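Local atomic coordinates of kelch domain-containing protein (Colletotrichum graminicola M1.001, PDB entry 5C86), a protein that probably oxidises alcohols at a mononuclear copper site, as a fungal member of the galactose oxidase and glyoxal oxidase family (AA5), here crystallised without its metal. Residues 2-6 with 324-328; 274-278 with 309-313. All blocks are in the same frame, centred on the assembly; numbering follows the deposited sequence.

Contact 1 (2-6 with 324-328); sequences NVGKW and PTTPH
Val-3 and Trp-6, close to the N-terminus, engage the backbone N-H and C=O of Thr-326. The contact lies beside the ring closure of a seven-bladed kelch beta-propeller, where strand 5-11 pairs with 364-369 as the outer strand of the last blade; residues 324-328 lead into that blade from the preceding one. The two segments point in nearly the same direction, 11° apart. Val-3 O accepts from Thr-326 N at 3.2 Å, in the carbonyl plane and on a lone pair. Thr-326 OG1 also lies near this carbonyl, packed tightly against Val-3 CB and CG2, 3.2 Å from each. Turned anti to its own carbonyl carbon (chi1 -66°), OG1 leans toward the N-terminal segment, while the methyl CG2 goes toward the indole and meets Trp-6 CD1 at 3.8 Å. The indole slides past Thr-326 in the opposite sense and brings its N-H to two successive carbonyls. Trp-6 NE1 donates to Thr-326 O at 3.0 Å, from well above the carbonyl plane, and more weakly to Pro-327 O at 3.2 Å. Farther round the indole, Trp-6 CZ2 meets His-328 CB obliquely, at 3.8 Å. In the next shell, Trp-368 of strand 364-369 sends its NE1 to Val-3 O, giving that carbonyl a further donor, and its ring meets that of Trp-6. Thr-325 lays CB against Val-3 O but turns OG1 elsewhere, to Trp-292 NE1 of the preceding blade. A bridging water finishes the join: it donates to Gly-4 O at 2.8 Å and lies 2.7 Å from Thr-326 OG1.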
ATOM      1  N   ASN A   2      -5.545 -20.388  13.829  1.00 25.81           N
ATOM      2  CA  ASN A   2      -4.863 -19.500  12.889  1.00 24.06           C
ATOM      3  C   ASN A   2      -5.538 -18.136  12.846  1.00 21.50           C
ATOM      4  O   ASN A   2      -5.754 -17.532  11.809  1.00 23.94           O
ATOM      5  CB  ASN A   2      -4.674 -20.156  11.497  1.00 28.86           C
ATOM      6  CG  ASN A   2      -4.019 -21.543  11.578  0.80 34.08           C
ATOM      7  OD1 ASN A   2      -3.262 -21.858  12.514  0.70 33.96           O
ATOM      8  ND2 ASN A   2      -4.363 -22.396  10.642  0.70 37.83           N
ATOM      9  N   VAL A   3      -5.880 -17.648  14.012  1.00 18.42           N
ATOM     10  CA  VAL A   3      -6.554 -16.399  14.119  1.00 20.53           C
ATOM     11  C   VAL A   3      -5.636 -15.244  14.508  1.00 17.91           C
ATOM     12  O   VAL A   3      -6.100 -14.106  14.447  1.00 17.37           O
ATOM     13  CB  VAL A   3      -7.798 -16.504  15.050  1.00 21.03           C
ATOM     14  CG1 VAL A   3      -8.810 -17.479  14.477  1.00 19.37           C
ATOM     15  CG2 VAL A   3      -7.401 -16.911  16.475  1.00 22.13           C
ATOM     16  N   GLY A   4      -4.367 -15.502  14.930  1.00 16.55           N
ATOM     17  CA  GLY A   4      -3.527 -14.463  15.388  1.00 16.10           C
ATOM     18  C   GLY A   4      -4.019 -13.827  16.640  1.00 16.10           C
ATOM     19  O   GLY A   4      -4.805 -14.444  17.398  1.00 19.29           O
ATOM     20  N   LYS A   5      -3.597 -12.640  16.874  1.00 17.00           N
ATOM     21  CA  LYS A   5      -3.908 -11.938  18.106  1.00 20.18           C
ATOM     22  C   LYS A   5      -3.810 -10.470  17.929  1.00 18.23           C
ATOM     23  O   LYS A   5      -2.877  -9.982  17.333  1.00 16.83           O
ATOM     24  CB  LYS A   5      -2.905 -12.376  19.173  1.00 22.21           C
ATOM     25  CG  LYS A   5      -3.234 -11.886  20.567  1.00 28.81           C
ATOM     26  CD  LYS A   5      -2.367 -12.589  21.618  0.80 27.40           C
ATOM     27  CE  LYS A   5      -2.958 -12.349  23.000  0.65 30.59           C
ATOM     28  NZ  LYS A   5      -2.639 -10.983  23.463  0.60 29.58           N
ATOM     29  N   TRP A   6      -4.721  -9.693  18.538  1.00 17.43           N
ATOM     30  CA  TRP A   6      -4.645  -8.276  18.576  1.00 16.61           C
ATOM     31  C   TRP A   6      -3.837  -7.767  19.752  1.00 17.96           C
ATOM     32  O   TRP A   6      -4.008  -8.310  20.836  1.00 21.34           O
ATOM     33  CB  TRP A   6      -6.061  -7.665  18.717  1.00 16.94           C
ATOM     34  CG  TRP A   6      -6.909  -7.885  17.550  1.00 18.77           C
ATOM     35  CD1 TRP A   6      -7.921  -8.696  17.469  1.00 19.33           C
ATOM     36  CD2 TRP A   6      -6.865  -7.149  16.323  1.00 15.33           C
ATOM     37  NE1 TRP A   6      -8.525  -8.609  16.234  1.00 20.77           N
ATOM     38  CE2 TRP A   6      -7.890  -7.659  15.500  1.00 17.90           C
ATOM     39  CE3 TRP A   6      -6.053  -6.164  15.848  1.00 15.26           C
ATOM     40  CZ2 TRP A   6      -8.144  -7.148  14.198  1.00 16.51           C
ATOM     41  CZ3 TRP A   6      -6.325  -5.624  14.511  1.00 17.18           C
ATOM     42  CH2 TRP A   6      -7.356  -6.144  13.741  1.00 14.59           C
ATOM     43  N   PRO A 324     -10.953 -17.049   8.386  1.00 14.73           N
ATOM     44  CA  PRO A 324     -11.171 -15.910   9.248  1.00 15.76           C
ATOM     45  C   PRO A 324     -10.159 -15.707  10.351  1.00 14.98           C
ATOM     46  O   PRO A 324      -9.561 -16.709  10.879  1.00 16.32           O
ATOM     47  CB  PRO A 324     -12.562 -16.208   9.850  1.00 17.04           C
ATOM     48  CG  PRO A 324     -12.634 -17.680   9.890  1.00 19.40           C
ATOM     49  CD  PRO A 324     -11.924 -18.161   8.603  1.00 16.54           C
ATOM     50  N   THR A 325      -9.869 -14.497  10.716  1.00 14.11           N
ATOM     51  CA  THR A 325      -8.987 -14.247  11.798  1.00 14.36           C
ATOM     52  C   THR A 325      -9.756 -13.561  12.957  1.00 16.44           C
ATOM     53  O   THR A 325     -10.981 -13.369  12.840  1.00 17.99           O
ATOM     54  CB  THR A 325      -7.760 -13.467  11.383  1.00 14.39           C
ATOM     55  OG1 THR A 325      -8.131 -12.132  10.974  1.00 14.53           O
ATOM     56  CG2 THR A 325      -7.074 -14.187  10.235  1.00 16.10           C
ATOM     57  N   THR A 326      -9.087 -13.155  14.005  1.00 16.98           N
ATOM     58  CA  THR A 326      -9.855 -12.697  15.175  1.00 16.82           C
ATOM     59  C   THR A 326     -10.585 -11.385  14.832  1.00 16.29           C
ATOM     60  O   THR A 326      -9.987 -10.412  14.384  1.00 15.90           O
ATOM     61  CB  THR A 326      -8.944 -12.563  16.390  1.00 23.23           C
ATOM     62  OG1 THR A 326      -8.475 -13.871  16.762  1.00 28.93           O
ATOM     63  CG2 THR A 326      -9.681 -12.026  17.573  1.00 22.66           C
ATOM     64  N   PRO A 327     -11.898 -11.362  15.119  1.00 18.23           N
ATOM     65  CA  PRO A 327     -12.634 -10.124  14.883  1.00 17.98           C
ATOM     66  C   PRO A 327     -12.225  -8.946  15.736  1.00 17.10           C
ATOM     67  O   PRO A 327     -11.639  -9.095  16.830  1.00 17.60           O
ATOM     68  CB  PRO A 327     -14.112 -10.475  15.175  1.00 20.39           C
ATOM     69  CG  PRO A 327     -14.072 -11.704  15.937  1.00 25.93           C
ATOM     70  CD  PRO A 327     -12.781 -12.433  15.599  1.00 21.98           C
ATOM     71  N   HIS A 328     -12.467  -7.770  15.164  1.00 17.28           N
ATOM     72  CA  HIS A 328     -12.294  -6.501  15.867  1.00 16.70           C
ATOM     73  C   HIS A 328     -13.731  -6.030  16.232  1.00 18.14           C
ATOM     74  O   HIS A 328     -14.707  -6.543  15.727  1.00 20.50           O
ATOM     75  CB  HIS A 328     -11.434  -5.510  15.084  1.00 16.46           C
ATOM     76  CG  HIS A 328     -11.869  -5.290  13.674  1.00 16.45           C
ATOM     77  ND1 HIS A 328     -11.512  -6.095  12.612  1.00 17.13           N
ATOM     78  CD2 HIS A 328     -12.722  -4.377  13.172  1.00 13.68           C
ATOM     79  CE1 HIS A 328     -12.081  -5.624  11.501  1.00 13.32           C
ATOM     80  NE2 HIS A 328     -12.811  -4.577  11.825  1.00 19.41           N
TER
HETATM   81  O   HOH W   1      -6.988 -13.777  19.071  1.00 28.74           O

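Contact 2 (274-278 with 309-313); sequences GKYNR and QLTPE
The backbones of 274-278 and 309-313 pass at a distance in opposite senses, Tyr-276 CA lying 6.8 Å from Gln-309 CA and Gly-274 facing Glu-313, so side chains reach across to backbone groups. Lys-275 N donates to Glu-313 OE2 on its syn side at 2.9 Å. Tyr-276 N adds a weak bond to OE1. Arg-278 NH2 forms a salt bridge to the anti lone pair of Glu-313 OE1 at 3.0 Å and a straighter bond, 164°, to a lone pair of Thr-311 O. A water links Arg-278 NE to the same OE1, and NH1 donates to Gly-295 O; together these bonds hold the guanidinium's rotation. The donors gathered on Glu-313 probably favour its charged form. Gln-309, bent at chi2 (-74°), folds its amide back so that NE2 donates to Asn-277 O at 2.9 Å. The Tyr-276 side chain crosses that of Thr-311 obliquely, CE2 against CB, and its CD2 edge lies near Glu-313 OE1. Lys-275 CG sits over the centre of one face of the Tyr-276 ring. Segment 274-278 joins strand 267-270 of one propeller blade to strand 282-285 of the next, whereas 309-313 leads into strand 313-316 within that next blade; Tyr-239 of strand 235-239 packs on both Arg-278 and Glu-313.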
ATOM      1  N   GLY A 274     -14.513 -14.929  -1.115  1.00 12.26           N
ATOM      2  CA  GLY A 274     -14.254 -14.880   0.277  1.00 13.01           C
ATOM      3  C   GLY A 274     -15.619 -14.941   1.049  1.00 12.27           C
ATOM      4  O   GLY A 274     -16.680 -14.895   0.450  1.00 14.93           O
ATOM      5  N   LYS A 275     -15.548 -15.158   2.354  1.00 14.28           N
ATOM      6  CA  LYS A 275     -16.753 -15.263   3.120  1.00 15.07           C
ATOM      7  C   LYS A 275     -17.453 -13.925   3.292  1.00 15.95           C
ATOM      8  O   LYS A 275     -18.677 -13.876   3.439  1.00 19.19           O
ATOM      9  CB  LYS A 275     -16.428 -15.799   4.448  1.00 18.36           C
ATOM     10  CG  LYS A 275     -17.611 -16.063   5.323  1.00 25.08           C
ATOM     11  CD  LYS A 275     -17.160 -16.688   6.659  0.80 27.13           C
ATOM     12  CE  LYS A 275     -18.295 -17.280   7.508  0.70 29.07           C
ATOM     13  NZ  LYS A 275     -19.629 -16.759   7.186  0.65 30.91           N
ATOM     14  N   TYR A 276     -16.722 -12.819   3.247  1.00 14.11           N
ATOM     15  CA  TYR A 276     -17.292 -11.513   3.571  1.00 13.89           C
ATOM     16  C   TYR A 276     -17.115 -10.554   2.433  1.00 13.88           C
ATOM     17  O   TYR A 276     -15.960 -10.264   2.036  1.00 13.89           O
ATOM     18  CB  TYR A 276     -16.631 -11.012   4.837  1.00 13.59           C
ATOM     19  CG  TYR A 276     -16.804 -11.906   6.022  1.00 17.46           C
ATOM     20  CD1 TYR A 276     -18.073 -12.067   6.618  1.00 18.77           C
ATOM     21  CD2 TYR A 276     -15.722 -12.593   6.588  1.00 17.78           C
ATOM     22  CE1 TYR A 276     -18.230 -12.911   7.689  1.00 18.60           C
ATOM     23  CE2 TYR A 276     -15.888 -13.415   7.647  1.00 19.43           C
ATOM     24  CZ  TYR A 276     -17.143 -13.556   8.196  1.00 21.33           C
ATOM     25  OH  TYR A 276     -17.306 -14.425   9.283  1.00 25.40           O
ATOM     26  N   ASN A 277     -18.200 -10.037   1.898  1.00 13.57           N
ATOM     27  CA  ASN A 277     -18.127  -8.986   0.857  1.00 12.90           C
ATOM     28  C   ASN A 277     -17.669  -7.656   1.467  1.00 13.88           C
ATOM     29  O   ASN A 277     -18.045  -7.308   2.598  1.00 14.40           O
ATOM     30  CB  ASN A 277     -19.403  -8.819   0.118  1.00 13.10           C
ATOM     31  CG  ASN A 277     -20.616  -8.569   1.023  1.00 14.32           C
ATOM     32  OD1 ASN A 277     -20.769  -9.167   2.082  1.00 15.74           O
ATOM     33  ND2 ASN A 277     -21.489  -7.667   0.563  1.00 14.89           N
ATOM     34  N   ARG A 278     -16.704  -7.016   0.812  1.00 11.82           N
ATOM     35  CA  ARG A 278     -16.080  -5.806   1.363  1.00 12.04           C
ATOM     36  C   ARG A 278     -15.891  -4.711   0.378  1.00 11.21           C
ATOM     37  O   ARG A 278     -15.283  -4.914  -0.709  1.00 11.91           O
ATOM     38  CB  ARG A 278     -14.669  -6.106   1.890  1.00 10.86           C
ATOM     39  CG  ARG A 278     -14.633  -7.198   2.969  1.00 11.92           C
ATOM     40  CD  ARG A 278     -13.188  -7.542   3.346  1.00 11.63           C
ATOM     41  NE  ARG A 278     -13.063  -8.834   4.011  1.00 12.27           N
ATOM     42  CZ  ARG A 278     -13.139  -9.057   5.314  1.00 12.13           C
ATOM     43  NH1 ARG A 278     -13.289  -8.062   6.149  1.00 12.15           N
ATOM     44  NH2 ARG A 278     -13.039 -10.297   5.774  1.00 12.70           N
ATOM     45  N   GLN A 309     -17.948  -5.223   8.195  1.00 13.22           N
ATOM     46  CA  GLN A 309     -17.355  -6.562   8.219  1.00 13.47           C
ATOM     47  C   GLN A 309     -16.269  -6.495   9.315  1.00 13.48           C
ATOM     48  O   GLN A 309     -15.210  -5.891   9.122  1.00 14.42           O
ATOM     49  CB  GLN A 309     -16.820  -6.943   6.824  1.00 13.49           C
ATOM     50  CG  GLN A 309     -17.894  -7.016   5.755  1.00 13.52           C
ATOM     51  CD  GLN A 309     -18.766  -8.251   5.871  1.00 13.62           C
ATOM     52  OE1 GLN A 309     -18.818  -8.878   6.967  1.00 17.34           O
ATOM     53  NE2 GLN A 309     -19.322  -8.700   4.812  1.00 12.79           N
ATOM     54  N   LEU A 310     -16.544  -7.135  10.462  1.00 14.71           N
ATOM     55  CA  LEU A 310     -15.688  -7.085  11.630  1.00 13.35           C
ATOM     56  C   LEU A 310     -14.734  -8.283  11.770  1.00 12.82           C
ATOM     57  O   LEU A 310     -13.908  -8.298  12.646  1.00 15.14           O
ATOM     58  CB  LEU A 310     -16.558  -7.023  12.908  1.00 16.25           C
ATOM     59  CG  LEU A 310     -17.383  -5.749  12.942  1.00 16.00           C
ATOM     60  CD1 LEU A 310     -18.213  -5.773  14.305  1.00 18.98           C
ATOM     61  CD2 LEU A 310     -16.536  -4.503  12.907  1.00 16.78           C
ATOM     62  N   THR A 311     -14.870  -9.274  10.902  1.00 12.34           N
ATOM     63  CA  THR A 311     -14.009 -10.435  10.867  1.00 14.35           C
ATOM     64  C   THR A 311     -13.089 -10.354   9.593  1.00 13.99           C
ATOM     65  O   THR A 311     -13.607 -10.534   8.468  1.00 13.69           O
ATOM     66  CB  THR A 311     -14.800 -11.717  10.810  1.00 15.20           C
ATOM     67  OG1 THR A 311     -15.595 -11.786  12.023  1.00 17.17           O
ATOM     68  CG2 THR A 311     -13.904 -12.871  10.835  1.00 15.25           C
ATOM     69  N   PRO A 312     -11.778 -10.163   9.823  1.00 13.23           N
ATOM     70  CA  PRO A 312     -10.824 -10.120   8.672  1.00 13.38           C
ATOM     71  C   PRO A 312     -10.665 -11.509   8.161  1.00 13.15           C
ATOM     72  O   PRO A 312     -11.034 -12.498   8.830  1.00 13.21           O
ATOM     73  CB  PRO A 312      -9.554  -9.623   9.284  1.00 12.72           C
ATOM     74  CG  PRO A 312      -9.911  -8.917  10.623  1.00 12.70           C
ATOM     75  CD  PRO A 312     -11.117  -9.732  11.054  1.00 12.84           C
ATOM     76  N   GLU A 313     -10.042 -11.640   6.976  1.00 12.78           N
ATOM     77  CA  GLU A 313      -9.683 -12.903   6.379  1.00 12.08           C
ATOM     78  C   GLU A 313      -8.246 -12.941   5.996  1.00 11.22           C
ATOM     79  O   GLU A 313      -7.689 -11.976   5.553  1.00 12.21           O
ATOM     80  CB  GLU A 313     -10.599 -13.219   5.199  1.00 13.57           C
ATOM     81  CG  GLU A 313     -12.028 -13.626   5.659  1.00 15.15           C
ATOM     82  CD  GLU A 313     -12.981 -13.748   4.465  1.00 18.33           C
ATOM     83  OE1 GLU A 313     -13.473 -12.677   3.926  1.00 18.10           O
ATOM     84  OE2 GLU A 313     -13.182 -14.920   3.958  1.00 18.58           O
TER
HETATM   85  O   HOH W   2     -20.839 -11.288   4.335  1.00 29.23           O
HETATM   86  O   HOH W   3     -11.891 -11.092   2.533  1.00 17.18           O

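How the contacts relate
Contacts 1 and 2 lie side by side on the propeller, centres about 12 Å apart, and share the blade formed by strands 282-285, 291-294, 313-316 and 321-324. Segments 324-328 and 309-313 join them directly: His-328 N probably donates to Leu-310 O at 2.9 Å, and Thr-325 N to Pro-312 O at 3.0 Å. Pro-327 CB packs on Leu-310 O at 3.3 Å, and Thr-311 CG2 lies 3.6 Å from Thr-325 O. One blade is thus tied to its predecessor by contact 2 and to its successor, which carries the N-terminal strand, by contact 1. In sequence, both segments of contact 2 fall between those of contact 1. Neither contact is near the copper ligands Tyr-120, His-335 and His-423; both are structural.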